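Local structure of endo-1,3-beta-glucanase, family GH16 (Zobellia galactanivorans, 4BPZ) at residues S57-D61 against G62-I66. The protein probably hydrolyses internal beta-1,3-glucosidic bonds of glucans such as algal laminarin, this chain being its calcium-binding family 16 glycoside hydrolase catalytic module. The protein carries 1 engineered substitution. Numbering follows the deposited sequence.
Sequences SFVSD and GTLKI. With CA (calcium ion), chain E.
K65 lies across the F58 ring and reaches on along the same face of a tight beta hairpin to S60. K65 CB sits over one face of the F58 ring, a CH-pi contact 3.7 Å from the centroid and displaced toward the rim, while CG and CD continue past CZ and CE2. A bend at chi2 (79°) turns the lysine chain toward the hairpin end, after which it runs extended and delivers NZ between two hydroxyls. K65 NZ donates to S60 OG at 2.8 Å and to T63 OG1 at 2.9 Å, two bonds that restrain the ammonium group; T63 OG1 is also hydrogen-bonded to E248, whose carboxylate probably adds to the favourable electrostatics.

Backbone bonding is that of a two-residue type I' hairpin. F58 pairs with K65, the K65 N to F58 O bond being almost straight (2.8 Å, 175° at the hydrogen). The bonds S60 N to T63 O and T63 N to S60 O, each 3.0 Å, close the turn. D61 and G62 occupy its corners with positive phi. From this turn the carbonyl oxygen of G62 binds the calcium ion at 2.3 Å, in a site completed by E18, E20, D250 and water.

On the opposite face V59 CG2 meets L64 CD1 at 4.0 Å, an apolar contact, and S57 OG bonds to Y32. Here F19 packs against both V59 and L64, and I66 rests on strands 82-93 and 222-230. Strand 63-75, flanked by 57-60, continues into the beta-sandwich of the family 16 fold, hydrogen-bonding to strand 244-255 through L64 and I66.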
ATOM      1  N   SER A  57       1.016  14.531  -2.938  1.00 11.54           N
ATOM      2  CA  SER A  57       2.066  13.964  -2.144  1.00 11.13           C
ATOM      3  C   SER A  57       3.144  14.953  -2.020  1.00 11.91           C
ATOM      4  O   SER A  57       3.455  15.734  -2.949  1.00 14.13           O
ATOM      5  CB  SER A  57       2.577  12.626  -2.665  1.00 12.58           C
ATOM      6  OG  SER A  57       3.121  12.811  -3.969  1.00 14.93           O
ATOM      7  N   PHE A  58       3.811  14.932  -0.860  1.00 11.80           N
ATOM      8  CA  PHE A  58       4.877  15.931  -0.582  1.00 13.36           C
ATOM      9  C   PHE A  58       5.602  15.474   0.679  1.00 13.49           C
ATOM     10  O   PHE A  58       4.998  14.762   1.562  1.00 14.64           O
ATOM     11  CB  PHE A  58       4.312  17.384  -0.416  1.00 14.78           C
ATOM     12  CG  PHE A  58       3.214  17.464   0.594  1.00 15.86           C
ATOM     13  CD1 PHE A  58       1.905  17.093   0.302  1.00 15.69           C
ATOM     14  CD2 PHE A  58       3.449  17.962   1.882  1.00 17.16           C
ATOM     15  CE1 PHE A  58       0.879  17.213   1.231  1.00 18.21           C
ATOM     16  CE2 PHE A  58       2.411  18.160   2.781  1.00 16.48           C
ATOM     17  CZ  PHE A  58       1.108  17.735   2.464  1.00 17.26           C
ATOM     18  N   VAL A  59       6.832  15.925   0.829  1.00 15.22           N
ATOM     19  CA  VAL A  59       7.626  15.554   1.973  1.00 14.37           C
ATOM     20  C   VAL A  59       8.019  16.858   2.660  1.00 16.97           C
ATOM     21  O   VAL A  59       8.494  17.830   2.024  1.00 17.91           O
ATOM     22  CB  VAL A  59       8.903  14.793   1.575  1.00 15.94           C
ATOM     23  CG1 VAL A  59       9.728  14.330   2.756  1.00 17.36           C
ATOM     24  CG2 VAL A  59       8.499  13.550   0.720  1.00 17.11           C
ATOM     25  N   SER A  60       7.801  16.904   3.967  1.00 16.76           N
ATOM     26  CA  SER A  60       8.130  18.128   4.710  1.00 18.37           C
ATOM     27  C   SER A  60       8.178  17.770   6.149  1.00 18.15           C
ATOM     28  O   SER A  60       7.511  16.813   6.629  1.00 18.33           O
ATOM     29  CB  SER A  60       7.060  19.212   4.555  1.00 19.34           C
ATOM     30  OG  SER A  60       5.757  18.778   4.961  1.00 19.66           O
ATOM     31  N   ASP A  61       8.981  18.507   6.916  1.00 22.93           N
ATOM     32  CA  ASP A  61       8.954  18.363   8.358  1.00 26.20           C
ATOM     33  C   ASP A  61       9.224  16.900   8.866  1.00 23.30           C
ATOM     34  O   ASP A  61       8.588  16.492   9.873  1.00 25.49           O
ATOM     35  CB  ASP A  61       7.607  18.968   8.880  1.00 31.58           C
ATOM     36  CG  ASP A  61       7.500  19.143  10.393  1.00 43.81           C
ATOM     37  OD1 ASP A  61       8.534  19.441  11.057  1.00 49.09           O
ATOM     38  OD2 ASP A  61       6.305  19.123  10.893  1.00 48.33           O
ATOM     39  N   GLY A  62      10.020  16.142   8.139  1.00 21.42           N
ATOM     40  CA  GLY A  62      10.381  14.779   8.488  1.00 19.46           C
ATOM     41  C   GLY A  62       9.399  13.689   8.129  1.00 18.78           C
ATOM     42  O   GLY A  62       9.656  12.518   8.428  1.00 18.68           O
ATOM     43  N   THR A  63       8.323  13.979   7.366  1.00 17.41           N
ATOM     44  CA  THR A  63       7.376  12.977   7.021  1.00 15.77           C
ATOM     45  C   THR A  63       6.881  13.144   5.587  1.00 14.20           C
ATOM     46  O   THR A  63       6.807  14.275   5.011  1.00 15.55           O
ATOM     47  CB  THR A  63       6.121  12.969   7.942  1.00 16.28           C
ATOM     48  OG1 THR A  63       5.390  14.168   7.773  1.00 17.53           O
ATOM     49  CG2 THR A  63       6.407  12.861   9.368  1.00 19.40           C
ATOM     50  N   LEU A  64       6.525  12.011   4.972  1.00 13.26           N
ATOM     51  CA  LEU A  64       5.786  11.991   3.714  1.00 12.90           C
ATOM     52  C   LEU A  64       4.323  12.168   4.011  1.00 13.11           C
ATOM     53  O   LEU A  64       3.781  11.555   4.936  1.00 13.40           O
ATOM     54  CB  LEU A  64       6.010  10.570   3.061  1.00 13.07           C
ATOM     55  CG  LEU A  64       5.073  10.260   1.895  1.00 12.60           C
ATOM     56  CD1 LEU A  64       5.373  11.123   0.678  1.00 14.44           C
ATOM     57  CD2 LEU A  64       5.227   8.799   1.553  1.00 14.72           C
ATOM     58  N   LYS A  65       3.643  12.984   3.196  1.00 12.77           N
ATOM     59  CA  LYS A  65       2.204  13.015   3.209  1.00 12.53           C
ATOM     60  C   LYS A  65       1.687  12.591   1.871  1.00 12.02           C
ATOM     61  O   LYS A  65       2.179  13.054   0.804  1.00 13.21           O
ATOM     62  CB  LYS A  65       1.679  14.464   3.433  1.00 14.11           C
ATOM     63  CG  LYS A  65       1.889  14.970   4.832  1.00 15.52           C
ATOM     64  CD  LYS A  65       3.313  15.455   5.123  1.00 16.72           C
ATOM     65  CE  LYS A  65       3.354  16.360   6.324  1.00 19.08           C
ATOM     66  NZ  LYS A  65       4.748  16.712   6.641  1.00 19.32           N
ATOM     67  N   ILE A  66       0.692  11.681   1.878  1.00 10.98           N
ATOM     68  CA  ILE A  66      -0.159  11.439   0.721  1.00 11.04           C
ATOM     69  C   ILE A  66      -1.499  12.096   1.074  1.00 11.45           C
ATOM     70  O   ILE A  66      -1.983  11.957   2.208  1.00 11.66           O
ATOM     71  CB  ILE A  66      -0.347   9.913   0.440  1.00 11.28           C
ATOM     72  CG1 ILE A  66       1.042   9.367   0.070  1.00 12.99           C
ATOM     73  CG2 ILE A  66      -1.370   9.712  -0.647  1.00 12.71           C
ATOM     74  CD1 ILE A  66       1.056   7.798   0.021  1.00 16.10           C
TER
HETATM   75 CA    CA E 400      10.864  10.794   9.250  0.80 16.49          CA
HETATM   76  O   HOH W   1      12.322   9.259  10.367  1.00 17.92           O